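Local atomic coordinates of mannosylglycerate hydrolase MGH1-like glycoside hydrolase domain-containing protein (Thermus thermophilus HB8, PDB entry 4WVA), a protein that hydrolyses the thermophile osmolyte mannosylglycerate to mannose and glycerate, and also cleaves glucosylglycerate to glucose and glycerate. Residues K134-H139 / P259-E264; Y130-L135 / V253-D258; R348-R351 / N357-W360; G352-N357 / L383-R388. All blocks are in the same frame, centred on the assembly; numbering follows the deposited sequence.

Contact 1 (K134-H139 / P259-E264); sequences KLLAFH and PYEIEE
Glu-261 OE2 lies 4.4 Å from Leu-136 CD1, but what grips this oxygen is Arg-140, one helical turn beyond Leu-136, which forms a salt bridge to it through NH2. The extended chain of Glu-261 makes this reach possible: with CG turned anti to the backbone N (chi1 -168°) and the following torsions near 180°, the carboxylate is carried off its own helix to helix 121-146. The leucine methyl thus borders a charge that is already matched.

The apolar part of the contact rests on one methyl. Leu-136 CD1 sits 3.9 Å from Ile-262 CG1 and 4.0 Å from Ile-262 CD1, so it covers the outer arm of the isoleucine while the two side chains cross at a slant. Neither CB points straight across the interface; the outer carbons close the gap between backbones whose nearest CA atoms, those of Leu-136 and Ile-262, are 8.3 Å apart. The buried surface is correspondingly modest, 107 Å².

Within the first helix, Leu-135 O accepts the helical bond from His-139 N at 2.9 Å and a weak, strongly bent one from His-139 ND1. On the other side, Pro-259 holds the N-cap position, and Asp-258 OD2 bonds to Tyr-260 N in the first turn. Glu-263 faces the second subunit, where it forms a salt bridge with Arg-268 of that subunit. Sparse side-chain packing between two helices far apart in sequence is how helix 121-146 meets the start of helix 260-275 in this (alpha/alpha)6-barrel.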
loop_
_atom_site.group_PDB
_atom_site.type_symbol
_atom_site.label_atom_id
_atom_site.label_comp_id
_atom_site.label_asym_id
_atom_site.label_seq_id
_atom_site.Cartn_x
_atom_site.Cartn_y
_atom_site.Cartn_z
ATOM N N LYS A 134 2.737 4.757 27.982
ATOM C CA LYS A 134 3.754 3.748 28.248
ATOM C C LYS A 134 4.108 2.931 26.994
ATOM O O LYS A 134 5.278 2.703 26.704
ATOM C CB LYS A 134 3.286 2.836 29.386
ATOM C CG LYS A 134 3.027 3.602 30.676
ATOM C CD LYS A 134 2.725 2.676 31.834
ATOM C CE LYS A 134 2.402 3.450 33.101
ATOM N NZ LYS A 134 3.568 4.251 33.554
ATOM N N LEU A 135 3.087 2.482 26.261
ATOM C CA LEU A 135 3.299 1.844 24.967
ATOM C C LEU A 135 4.067 2.766 24.011
ATOM O O LEU A 135 5.023 2.360 23.344
ATOM C CB LEU A 135 1.945 1.511 24.328
ATOM C CG LEU A 135 1.178 0.338 24.930
ATOM C CD1 LEU A 135 -0.284 0.371 24.543
ATOM C CD2 LEU A 135 1.814 -0.954 24.433
ATOM N N LEU A 136 3.631 4.013 23.947
ATOM C CA LEU A 136 4.241 4.985 23.053
ATOM C C LEU A 136 5.729 5.158 23.397
ATOM O O LEU A 136 6.575 5.240 22.511
ATOM C CB LEU A 136 3.490 6.312 23.152
ATOM C CG LEU A 136 3.895 7.433 22.210
ATOM C CD1 LEU A 136 3.567 7.079 20.773
ATOM C CD2 LEU A 136 3.193 8.716 22.623
ATOM N N ALA A 137 6.039 5.202 24.692
ATOM C CA ALA A 137 7.425 5.362 25.137
ATOM C C ALA A 137 8.276 4.148 24.789
ATOM O O ALA A 137 9.458 4.276 24.473
ATOM C CB ALA A 137 7.472 5.646 26.634
ATOM N N PHE A 138 7.678 2.953 24.834
ATOM C CA PHE A 138 8.366 1.744 24.442
ATOM C C PHE A 138 8.672 1.758 22.929
ATOM O O PHE A 138 9.797 1.480 22.510
ATOM C CB PHE A 138 7.533 0.511 24.849
ATOM C CG PHE A 138 8.084 -0.816 24.385
ATOM C CD1 PHE A 138 9.454 -1.061 24.285
ATOM C CD2 PHE A 138 7.212 -1.858 24.085
ATOM C CE1 PHE A 138 9.945 -2.279 23.883
ATOM C CE2 PHE A 138 7.697 -3.088 23.695
ATOM C CZ PHE A 138 9.060 -3.305 23.586
ATOM N N HIS A 139 7.670 2.086 22.116
ATOM C CA HIS A 139 7.879 2.145 20.679
ATOM C C HIS A 139 8.934 3.217 20.359
ATOM O O HIS A 139 9.830 3.000 19.548
ATOM C CB HIS A 139 6.570 2.439 19.962
ATOM C CG HIS A 139 5.650 1.258 19.827
ATOM N ND1 HIS A 139 5.338 0.395 20.864
ATOM C CD2 HIS A 139 4.954 0.822 18.759
ATOM C CE1 HIS A 139 4.488 -0.525 20.422
ATOM N NE2 HIS A 139 4.223 -0.270 19.157
ATOM N N PRO A 259 -1.385 11.164 16.810
ATOM C CA PRO A 259 -0.605 10.003 16.380
ATOM C C PRO A 259 0.413 10.288 15.270
ATOM O O PRO A 259 0.846 9.358 14.601
ATOM C CB PRO A 259 -1.686 9.055 15.824
ATOM C CG PRO A 259 -2.803 9.946 15.407
ATOM C CD PRO A 259 -2.574 11.332 15.955
ATOM N N TYR A 260 0.788 11.553 15.066
ATOM C CA TYR A 260 1.621 11.934 13.920
ATOM C C TYR A 260 2.915 11.117 13.927
ATOM O O TYR A 260 3.329 10.620 12.880
ATOM C CB TYR A 260 1.921 13.447 13.974
ATOM C CG TYR A 260 2.416 14.094 12.702
ATOM C CD1 TYR A 260 3.744 14.524 12.586
ATOM C CD2 TYR A 260 1.553 14.360 11.647
ATOM C CE1 TYR A 260 4.193 15.162 11.438
ATOM C CE2 TYR A 260 1.993 14.998 10.501
ATOM C CZ TYR A 260 3.313 15.396 10.399
ATOM O OH TYR A 260 3.751 16.026 9.249
ATOM N N GLU A 261 3.505 10.965 15.109
ATOM C CA GLU A 261 4.755 10.217 15.315
ATOM C C GLU A 261 4.593 8.754 14.873
ATOM O O GLU A 261 5.420 8.193 14.157
ATOM C CB GLU A 261 5.128 10.271 16.785
ATOM C CG GLU A 261 6.534 9.792 17.110
ATOM C CD GLU A 261 6.927 10.013 18.560
ATOM O OE1 GLU A 261 8.110 9.782 18.888
ATOM O OE2 GLU A 261 6.074 10.389 19.394
ATOM N N ILE A 262 3.492 8.166 15.305
ATOM C CA ILE A 262 3.180 6.764 14.998
ATOM C C ILE A 262 2.961 6.575 13.488
ATOM O O ILE A 262 3.373 5.572 12.911
ATOM C CB ILE A 262 1.922 6.300 15.758
ATOM C CG1 ILE A 262 2.056 6.517 17.267
ATOM C CG2 ILE A 262 1.667 4.819 15.498
ATOM C CD1 ILE A 262 0.728 6.449 17.996
ATOM N N GLU A 263 2.316 7.548 12.840
ATOM C CA GLU A 263 2.105 7.474 11.406
ATOM C C GLU A 263 3.440 7.330 10.652
ATOM O O GLU A 263 3.536 6.562 9.698
ATOM C CB GLU A 263 1.355 8.706 10.890
ATOM C CG GLU A 263 -0.059 8.869 11.437
ATOM C CD GLU A 263 -0.572 10.290 11.322
ATOM O OE1 GLU A 263 -0.045 11.069 10.498
ATOM O OE2 GLU A 263 -1.498 10.633 12.072
ATOM N N GLU A 264 4.454 8.069 11.085
ATOM C CA GLU A 264 5.771 7.962 10.452
ATOM C C GLU A 264 6.351 6.568 10.638
ATOM O O GLU A 264 6.889 5.991 9.690
ATOM C CB GLU A 264 6.739 9.020 10.978
ATOM C CG GLU A 264 6.110 10.399 11.057
ATOM C CD GLU A 264 7.073 11.541 10.828
ATOM O OE1 GLU A 264 8.305 11.325 10.908
ATOM O OE2 GLU A 264 6.575 12.662 10.561
#

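Contact 2 (Y130-L135 / V253-D258); sequences YLFPKL and VLLQED
Phe-132 and Leu-255 have the nearest CA atoms, 8.8 Å apart, where a helix kinked at Pro-133 passes a helix end closed by a Schellman motif, Gln-256 having a positive phi of 60°. Phe-132 carries the contact. Its CG is anti to the backbone N (chi1 177°), which sends the ring across to the other segment. Leu-255 CD1 touches the root of this side chain, 3.8 Å from Phe-132 CB, and meets the ring obliquely. Farther out, Phe-132 CE2 lies 3.8 Å from Glu-257 CB and equally near Glu-257 CG; the glutamate bends at chi2, leaving its carboxylate plane only 18° from that of the ring. Without the ring, as with an alanine at Phe-132, Leu-255 would keep its CB contact, but Glu-257 CB and CG would probably lose their packing surface, leaving a gap between the kinked helix and the turn after Leu-255.

The turn itself is held by Val-253 O, which accepts from Gln-256 N at 3.1 Å and from Gln-256 NE2 at 3.0 Å, the latter bond nearly straight and in the carbonyl plane. Arg-129 NH1 bonds to Leu-255 O, adding a polar tie. An aromatic side chain packed on a Schellman-capped helix end thus joins helices 121-146 and 235-254 of the (alpha/alpha)6-barrel.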
loop_
_atom_site.group_PDB
_atom_site.type_symbol
_atom_site.label_atom_id
_atom_site.label_comp_id
_atom_site.label_asym_id
_atom_site.label_seq_id
_atom_site.Cartn_x
_atom_site.Cartn_y
_atom_site.Cartn_z
ATOM N N TYR A 130 -4.123 4.843 30.697
ATOM C CA TYR A 130 -2.967 4.609 31.543
ATOM C C TYR A 130 -1.819 3.991 30.744
ATOM O O TYR A 130 -0.679 4.434 30.841
ATOM C CB TYR A 130 -3.364 3.726 32.735
ATOM C CG TYR A 130 -2.241 3.453 33.708
ATOM C CD1 TYR A 130 -1.835 4.419 34.615
ATOM C CD2 TYR A 130 -1.589 2.237 33.721
ATOM C CE1 TYR A 130 -0.822 4.164 35.519
ATOM C CE2 TYR A 130 -0.564 1.974 34.613
ATOM C CZ TYR A 130 -0.176 2.960 35.504
ATOM O OH TYR A 130 0.823 2.707 36.408
ATOM N N LEU A 131 -2.135 2.988 29.931
ATOM C CA LEU A 131 -1.116 2.272 29.179
ATOM C C LEU A 131 -0.625 3.002 27.919
ATOM O O LEU A 131 0.509 2.782 27.491
ATOM C CB LEU A 131 -1.632 0.874 28.798
ATOM C CG LEU A 131 -1.712 -0.104 29.974
ATOM C CD1 LEU A 131 -2.378 -1.392 29.524
ATOM C CD2 LEU A 131 -0.333 -0.372 30.557
ATOM N N PHE A 132 -1.461 3.846 27.307
ATOM C CA PHE A 132 -1.101 4.419 26.023
ATOM C C PHE A 132 0.271 5.142 26.021
ATOM O O PHE A 132 1.107 4.877 25.151
ATOM C CB PHE A 132 -2.189 5.359 25.492
ATOM C CG PHE A 132 -1.805 6.014 24.205
ATOM C CD1 PHE A 132 -1.906 5.330 23.010
ATOM C CD2 PHE A 132 -1.277 7.293 24.201
ATOM C CE1 PHE A 132 -1.511 5.925 21.823
ATOM C CE2 PHE A 132 -0.871 7.898 23.026
ATOM C CZ PHE A 132 -0.984 7.205 21.832
ATOM N N PRO A 133 0.504 6.062 26.978
ATOM C CA PRO A 133 1.806 6.759 26.949
ATOM C C PRO A 133 2.992 5.835 27.253
ATOM O O PRO A 133 4.106 6.065 26.784
ATOM C CB PRO A 133 1.669 7.848 28.018
ATOM C CG PRO A 133 0.516 7.464 28.848
ATOM C CD PRO A 133 -0.364 6.531 28.068
ATOM N N LYS A 134 2.737 4.757 27.982
ATOM C CA LYS A 134 3.754 3.748 28.248
ATOM C C LYS A 134 4.108 2.931 26.994
ATOM O O LYS A 134 5.278 2.703 26.704
ATOM C CB LYS A 134 3.286 2.836 29.386
ATOM C CG LYS A 134 3.027 3.602 30.676
ATOM C CD LYS A 134 2.725 2.676 31.834
ATOM C CE LYS A 134 2.402 3.450 33.101
ATOM N NZ LYS A 134 3.568 4.251 33.554
ATOM N N LEU A 135 3.087 2.482 26.261
ATOM C CA LEU A 135 3.299 1.844 24.967
ATOM C C LEU A 135 4.067 2.766 24.011
ATOM O O LEU A 135 5.023 2.360 23.344
ATOM C CB LEU A 135 1.945 1.511 24.328
ATOM C CG LEU A 135 1.178 0.338 24.930
ATOM C CD1 LEU A 135 -0.284 0.371 24.543
ATOM C CD2 LEU A 135 1.814 -0.954 24.433
ATOM N N VAL A 253 -6.040 7.443 18.043
ATOM C CA VAL A 253 -7.172 8.178 17.466
ATOM C C VAL A 253 -8.398 8.035 18.366
ATOM O O VAL A 253 -9.091 9.036 18.634
ATOM C CB VAL A 253 -7.498 7.751 16.016
ATOM C CG1 VAL A 253 -8.721 8.497 15.510
ATOM C CG2 VAL A 253 -6.322 8.043 15.099
ATOM N N LEU A 254 -8.686 6.815 18.806
ATOM C CA LEU A 254 -9.849 6.560 19.667
ATOM C C LEU A 254 -9.790 7.317 20.992
ATOM O O LEU A 254 -10.825 7.797 21.478
ATOM C CB LEU A 254 -10.037 5.069 19.902
ATOM C CG LEU A 254 -10.479 4.268 18.667
ATOM C CD1 LEU A 254 -10.356 2.795 18.914
ATOM C CD2 LEU A 254 -11.916 4.611 18.280
ATOM N N LEU A 255 -8.589 7.448 21.533
ATOM C CA LEU A 255 -8.342 8.174 22.798
ATOM C C LEU A 255 -8.120 9.680 22.596
ATOM O O LEU A 255 -7.929 10.435 23.565
ATOM C CB LEU A 255 -7.133 7.576 23.522
ATOM C CG LEU A 255 -7.227 6.138 24.008
ATOM C CD1 LEU A 255 -5.899 5.750 24.639
ATOM C CD2 LEU A 255 -8.380 5.909 24.969
ATOM N N GLN A 256 -8.133 10.121 21.346
ATOM C CA GLN A 256 -7.922 11.521 20.990
ATOM C C GLN A 256 -6.560 12.042 21.444
ATOM O O GLN A 256 -6.452 13.103 22.070
ATOM C CB GLN A 256 -9.113 12.395 21.436
ATOM C CG GLN A 256 -10.395 12.056 20.667
ATOM C CD GLN A 256 -10.396 12.633 19.264
ATOM O OE1 GLN A 256 -10.817 13.782 19.048
ATOM N NE2 GLN A 256 -9.911 11.856 18.297
ATOM N N GLU A 257 -5.528 11.269 21.098
ATOM C CA GLU A 257 -4.132 11.674 21.210
ATOM C C GLU A 257 -3.569 11.893 19.797
ATOM O O GLU A 257 -4.119 11.383 18.828
ATOM C CB GLU A 257 -3.335 10.596 21.942
ATOM C CG GLU A 257 -3.796 10.370 23.368
ATOM C CD GLU A 257 -3.442 11.539 24.276
ATOM O OE1 GLU A 257 -2.672 12.417 23.841
ATOM O OE2 GLU A 257 -3.958 11.596 25.404
ATOM N N ASP A 258 -2.498 12.673 19.678
ATOM C CA ASP A 258 -1.932 13.016 18.363
ATOM C C ASP A 258 -1.045 11.838 17.928
ATOM O O ASP A 258 -0.087 11.519 18.605
ATOM C CB ASP A 258 -1.140 14.338 18.455
ATOM C CG ASP A 258 -0.527 14.764 17.130
ATOM O OD1 ASP A 258 -0.669 15.949 16.706
ATOM O OD2 ASP A 258 0.118 13.921 16.496
#

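Contact 3 (R348-R351 / N357-W360); sequences RYWR and NVNW
Apolar packing between the segments comes down to Trp-350 and Val-358. Val-358 CG2 approaches the indole at its edge, near the ring plane, 3.9 Å from Trp-350 CZ3 and 4.0 Å from Trp-350 CH2. With CG anti to the carbonyl carbon (chi1 -69°) and chi2 at 96°, the six-membered end of the indole swings to the helix, spanning a gap of 10.9 Å between the CA atoms of Trp-350 and Val-358. A looser neighbour, Asn-357 OD1, stands 4.2 Å from Trp-350 CH2 at an oblique angle.

Among aromatic contacts, Tyr-349 braces the pyrrole end of the indole, which also stacks with the ring of Trp-355. Trp-350 CD1 lies 3.7 Å above the plane of the Tyr-349 ring, over its centre, while Tyr-349 CE2 lies at the edge of the indole and in its plane; the tryptophan is thus presented edge-on to a tyrosine face.

Hydrogen bonding shapes the loop and equips the pocket. Arg-351 N bonds to Arg-348 O at 3.1 Å, closing a type II' beta turn. Trp-350 NE1 and Tyr-349 OH both bind the Tris molecule, and the tyrosine hydroxyl also bonds to Asp-165, the probable proton donor; this is consistent with substrate binding by both residues. Salt bridges from Arg-348 and Arg-351 to Glu-345 tie down the turn.

Among its neighbours, the loop that follows helix 313-327 lays its tryptophan against the first turn of helix 356-368, where Asn-357 packs on Trp-34 and Phe-38 of helix 33-43 and on Trp-410 and Leu-414 of helix 409-418.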
loop_
_atom_site.group_PDB
_atom_site.type_symbol
_atom_site.label_atom_id
_atom_site.label_comp_id
_atom_site.label_asym_id
_atom_site.label_seq_id
_atom_site.Cartn_x
_atom_site.Cartn_y
_atom_site.Cartn_z
ATOM N N ARG A 348 13.756 -29.742 18.465
ATOM C CA ARG A 348 14.643 -28.782 19.131
ATOM C C ARG A 348 14.186 -27.328 19.014
ATOM O O ARG A 348 14.734 -26.560 18.215
ATOM C CB ARG A 348 16.107 -28.917 18.684
ATOM C CG ARG A 348 17.056 -28.269 19.679
ATOM C CD ARG A 348 18.498 -28.253 19.231
ATOM N NE ARG A 348 19.069 -29.596 19.173
ATOM C CZ ARG A 348 19.614 -30.240 20.206
ATOM N NH1 ARG A 348 19.671 -29.709 21.426
ATOM N NH2 ARG A 348 20.108 -31.453 20.012
ATOM N N TYR A 349 13.170 -26.988 19.808
ATOM C CA TYR A 349 12.855 -25.607 20.170
ATOM C C TYR A 349 12.370 -24.836 18.934
ATOM O O TYR A 349 11.276 -25.115 18.456
ATOM C CB TYR A 349 14.068 -24.971 20.881
ATOM C CG TYR A 349 13.811 -23.837 21.853
ATOM C CD1 TYR A 349 12.643 -23.751 22.604
ATOM C CD2 TYR A 349 14.792 -22.890 22.099
ATOM C CE1 TYR A 349 12.449 -22.730 23.528
ATOM C CE2 TYR A 349 14.605 -21.879 23.012
ATOM C CZ TYR A 349 13.428 -21.787 23.721
ATOM O OH TYR A 349 13.249 -20.766 24.644
ATOM N N TRP A 350 13.158 -23.882 18.430
ATOM C CA TRP A 350 12.762 -23.103 17.236
ATOM C C TRP A 350 13.349 -23.580 15.911
ATOM O O TRP A 350 13.325 -22.854 14.923
ATOM C CB TRP A 350 13.086 -21.620 17.490
ATOM C CG TRP A 350 12.221 -21.006 18.525
ATOM C CD1 TRP A 350 12.502 -20.849 19.829
ATOM C CD2 TRP A 350 10.912 -20.463 18.326
ATOM N NE1 TRP A 350 11.462 -20.241 20.481
ATOM C CE2 TRP A 350 10.468 -19.989 19.574
ATOM C CE3 TRP A 350 10.083 -20.320 17.212
ATOM C CZ2 TRP A 350 9.226 -19.391 19.745
ATOM C CZ3 TRP A 350 8.834 -19.745 17.389
ATOM C CH2 TRP A 350 8.426 -19.274 18.635
ATOM N N ARG A 351 13.829 -24.824 15.861
ATOM C CA ARG A 351 14.450 -25.359 14.672
ATOM C C ARG A 351 13.574 -26.393 13.958
ATOM O O ARG A 351 14.077 -27.221 13.213
ATOM C CB ARG A 351 15.820 -25.954 15.053
ATOM C CG ARG A 351 16.682 -24.944 15.791
ATOM C CD ARG A 351 18.056 -25.484 16.119
ATOM N NE ARG A 351 18.922 -25.636 14.959
ATOM C CZ ARG A 351 19.731 -24.698 14.465
ATOM N NH1 ARG A 351 19.772 -23.468 14.977
ATOM N NH2 ARG A 351 20.521 -25.007 13.432
ATOM N N ASN A 357 1.545 -19.967 19.482
ATOM C CA ASN A 357 1.444 -18.529 19.251
ATOM C C ASN A 357 1.683 -18.126 17.779
ATOM O O ASN A 357 1.008 -17.230 17.243
ATOM C CB ASN A 357 2.368 -17.744 20.190
ATOM C CG ASN A 357 3.838 -17.933 19.869
ATOM O OD1 ASN A 357 4.288 -19.036 19.565
ATOM N ND2 ASN A 357 4.603 -16.851 19.951
ATOM N N VAL A 358 2.642 -18.792 17.139
ATOM C CA VAL A 358 2.940 -18.531 15.730
ATOM C C VAL A 358 1.827 -19.103 14.837
ATOM O O VAL A 358 1.403 -18.444 13.875
ATOM C CB VAL A 358 4.344 -19.039 15.334
ATOM C CG1 VAL A 358 4.590 -18.833 13.848
ATOM C CG2 VAL A 358 5.394 -18.304 16.162
ATOM N N ASN A 359 1.316 -20.299 15.142
ATOM C CA ASN A 359 0.147 -20.793 14.402
ATOM C C ASN A 359 -0.981 -19.764 14.443
ATOM O O ASN A 359 -1.659 -19.510 13.435
ATOM C CB ASN A 359 -0.407 -22.107 14.980
ATOM C CG ASN A 359 0.189 -23.355 14.346
ATOM O OD1 ASN A 359 -0.533 -24.371 14.080
ATOM N ND2 ASN A 359 1.446 -23.325 14.105
ATOM N N TRP A 360 -1.216 -19.206 15.635
ATOM C CA TRP A 360 -2.275 -18.216 15.822
ATOM C C TRP A 360 -2.030 -16.928 15.007
ATOM O O TRP A 360 -2.924 -16.490 14.257
ATOM C CB TRP A 360 -2.489 -17.933 17.309
ATOM C CG TRP A 360 -3.535 -16.880 17.516
ATOM C CD1 TRP A 360 -4.893 -17.027 17.383
ATOM C CD2 TRP A 360 -3.303 -15.515 17.841
ATOM N NE1 TRP A 360 -5.513 -15.823 17.613
ATOM C CE2 TRP A 360 -4.563 -14.880 17.891
ATOM C CE3 TRP A 360 -2.152 -14.760 18.106
ATOM C CZ2 TRP A 360 -4.703 -13.529 18.187
ATOM C CZ3 TRP A 360 -2.293 -13.414 18.406
ATOM C CH2 TRP A 360 -3.563 -12.813 18.441
#

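Contact 4 (G352-N357 / L383-R388); sequences GPVWIN and LALMER
The indole of Trp-355, set in sequence between Val-354 and Ile-356, the two residues that touch helix 372-389, stacks with the rings of Trp-350 and Tyr-394, and its NE1 bonds to Tyr-349 O. Two stacked rings and this bond hold the indole, Trp-350 linking it to the substrate pocket; its CB points away from helix 372-389.

Toward the helix, the contact is wholly apolar, one partner being a thioether. Val-354 CG1, anti to the backbone N (chi1 174°), comes within 3.7 Å of Leu-385 CD1. Ile-356 and Met-386 reach toward each other tip to tip: Ile-356 CG2 is 3.9 Å from Met-386 CE, and Met-386 SD is 4.0 Å from Ile-356 CG1. The bend at chi3 of the methionine (-79°) brings its CE round to the isoleucine.

These helices, 356-368 and 372-389, follow each other closely and form a helical hairpin of the (alpha/alpha)6-barrel, the start of the first packing beside the end of the second. Cutting Met-386 back to an alanine removes CG, SD and CE and is likely to strip Ile-356 CG1, CG2 and CD1 of their partner on this helix.

Tyr-395 also touches Ile-356, Leu-385 and Met-386, and its backbone bonds to that of Val-354. The Ile-356 side chain is about 8 Å from that of Glu-393, the probable proton acceptor.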
loop_
_atom_site.group_PDB
_atom_site.type_symbol
_atom_site.label_atom_id
_atom_site.label_comp_id
_atom_site.label_asym_id
_atom_site.label_seq_id
_atom_site.Cartn_x
_atom_site.Cartn_y
_atom_site.Cartn_z
ATOM N N GLY A 352 12.256 -26.329 14.158
ATOM C CA GLY A 352 11.347 -27.303 13.535
ATOM C C GLY A 352 9.997 -27.480 14.219
ATOM O O GLY A 352 8.966 -27.588 13.542
ATOM N N PRO A 353 9.983 -27.545 15.559
ATOM C CA PRO A 353 8.707 -27.717 16.252
ATOM C C PRO A 353 7.624 -26.661 15.944
ATOM O O PRO A 353 7.933 -25.538 15.548
ATOM C CB PRO A 353 9.106 -27.643 17.719
ATOM C CG PRO A 353 10.469 -28.221 17.734
ATOM C CD PRO A 353 11.118 -27.638 16.503
ATOM N N VAL A 354 6.373 -27.083 16.125
ATOM C CA VAL A 354 5.174 -26.259 15.980
ATOM C C VAL A 354 4.931 -25.492 17.270
ATOM O O VAL A 354 4.998 -26.039 18.385
ATOM C CB VAL A 354 3.925 -27.127 15.667
ATOM C CG1 VAL A 354 2.642 -26.296 15.660
ATOM C CG2 VAL A 354 4.060 -27.841 14.319
ATOM N N TRP A 355 4.630 -24.211 17.124
ATOM C CA TRP A 355 4.357 -23.322 18.242
ATOM C C TRP A 355 2.971 -22.729 18.107
ATOM O O TRP A 355 2.573 -22.240 17.051
ATOM C CB TRP A 355 5.370 -22.185 18.291
ATOM C CG TRP A 355 6.768 -22.611 18.663
ATOM C CD1 TRP A 355 7.665 -23.285 17.892
ATOM C CD2 TRP A 355 7.413 -22.357 19.904
ATOM N NE1 TRP A 355 8.841 -23.480 18.590
ATOM C CE2 TRP A 355 8.714 -22.910 19.825
ATOM C CE3 TRP A 355 7.021 -21.713 21.079
ATOM C CZ2 TRP A 355 9.622 -22.818 20.870
ATOM C CZ3 TRP A 355 7.912 -21.634 22.120
ATOM C CH2 TRP A 355 9.206 -22.178 22.010
ATOM N N ILE A 356 2.242 -22.710 19.205
ATOM C CA ILE A 356 0.853 -22.292 19.144
ATOM C C ILE A 356 0.702 -20.796 18.870
ATOM O O ILE A 356 -0.219 -20.386 18.141
ATOM C CB ILE A 356 0.103 -22.686 20.437
ATOM C CG1 ILE A 356 0.212 -24.193 20.699
ATOM C CG2 ILE A 356 -1.358 -22.292 20.378
ATOM C CD1 ILE A 356 -0.311 -25.112 19.625
ATOM N N ASN A 357 1.545 -19.967 19.482
ATOM C CA ASN A 357 1.444 -18.529 19.251
ATOM C C ASN A 357 1.683 -18.126 17.779
ATOM O O ASN A 357 1.008 -17.230 17.243
ATOM C CB ASN A 357 2.368 -17.744 20.190
ATOM C CG ASN A 357 3.838 -17.933 19.869
ATOM O OD1 ASN A 357 4.288 -19.036 19.565
ATOM N ND2 ASN A 357 4.603 -16.851 19.951
ATOM N N LEU A 383 -5.207 -26.939 17.781
ATOM C CA LEU A 383 -6.159 -27.491 18.750
ATOM C C LEU A 383 -6.015 -29.012 18.910
ATOM O O LEU A 383 -6.067 -29.521 20.030
ATOM C CB LEU A 383 -7.592 -27.090 18.409
ATOM C CG LEU A 383 -7.870 -25.584 18.435
ATOM C CD1 LEU A 383 -9.341 -25.339 18.217
ATOM C CD2 LEU A 383 -7.435 -24.911 19.731
ATOM N N ALA A 384 -5.779 -29.717 17.804
ATOM C CA ALA A 384 -5.527 -31.168 17.834
ATOM C C ALA A 384 -4.299 -31.507 18.685
ATOM O O ALA A 384 -4.315 -32.443 19.504
ATOM C CB ALA A 384 -5.360 -31.709 16.425
ATOM N N LEU A 385 -3.233 -30.739 18.502
ATOM C CA LEU A 385 -2.001 -30.952 19.267
ATOM C C LEU A 385 -2.256 -30.807 20.773
ATOM O O LEU A 385 -1.801 -31.627 21.591
ATOM C CB LEU A 385 -0.948 -29.951 18.803
ATOM C CG LEU A 385 -0.328 -30.233 17.428
ATOM C CD1 LEU A 385 0.527 -29.051 16.969
ATOM C CD2 LEU A 385 0.511 -31.498 17.479
ATOM N N MET A 386 -2.991 -29.761 21.143
ATOM C CA MET A 386 -3.269 -29.487 22.558
ATOM C C MET A 386 -4.258 -30.494 23.143
ATOM O O MET A 386 -4.116 -30.887 24.304
ATOM C CB MET A 386 -3.747 -28.049 22.725
ATOM C CG MET A 386 -2.643 -27.065 22.362
ATOM S SD MET A 386 -2.967 -25.356 22.788
ATOM C CE MET A 386 -4.050 -24.841 21.464
ATOM N N GLU A 387 -5.226 -30.937 22.342
ATOM C CA GLU A 387 -6.161 -31.975 22.800
ATOM C C GLU A 387 -5.442 -33.276 23.130
ATOM O O GLU A 387 -5.757 -33.926 24.118
ATOM C CB GLU A 387 -7.185 -32.282 21.731
ATOM C CG GLU A 387 -8.295 -31.282 21.636
ATOM C CD GLU A 387 -9.018 -31.398 20.314
ATOM O OE1 GLU A 387 -8.694 -32.296 19.490
ATOM O OE2 GLU A 387 -9.898 -30.580 20.079
ATOM N N ARG A 388 -4.495 -33.673 22.294
ATOM C CA ARG A 388 -3.840 -34.972 22.449
ATOM C C ARG A 388 -2.675 -34.945 23.429
ATOM O O ARG A 388 -2.457 -35.920 24.140
ATOM C CB ARG A 388 -3.342 -35.513 21.111
ATOM C CG ARG A 388 -2.855 -36.960 21.198
ATOM C CD ARG A 388 -2.402 -37.506 19.850
ATOM N NE ARG A 388 -3.480 -37.571 18.857
ATOM C CZ ARG A 388 -4.439 -38.505 18.811
ATOM N NH1 ARG A 388 -4.504 -39.475 19.723
ATOM N NH2 ARG A 388 -5.356 -38.461 17.849
#

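How the contacts relate
The four contacts form two pairs on opposite sides of the chain's centre. Contacts 1 and 2 share Lys-134 and Leu-135 of helix 121-146; their centres are about 9 Å apart and they touch, with Ile-262 CD1 4.3 Å from Phe-132 CZ. Both lie away from the catalytic residues, and both border the second subunit. Contacts 3 and 4, also about 9 Å apart between centres, share Asn-357. Contact 3 lines the Tris-occupied pocket, with the side chain of Trp-350 about 5 Å from that of Asp-165, and contact 4 packs behind it. Between the pairs the centres are 29 to 35 Å apart, and no atoms touch.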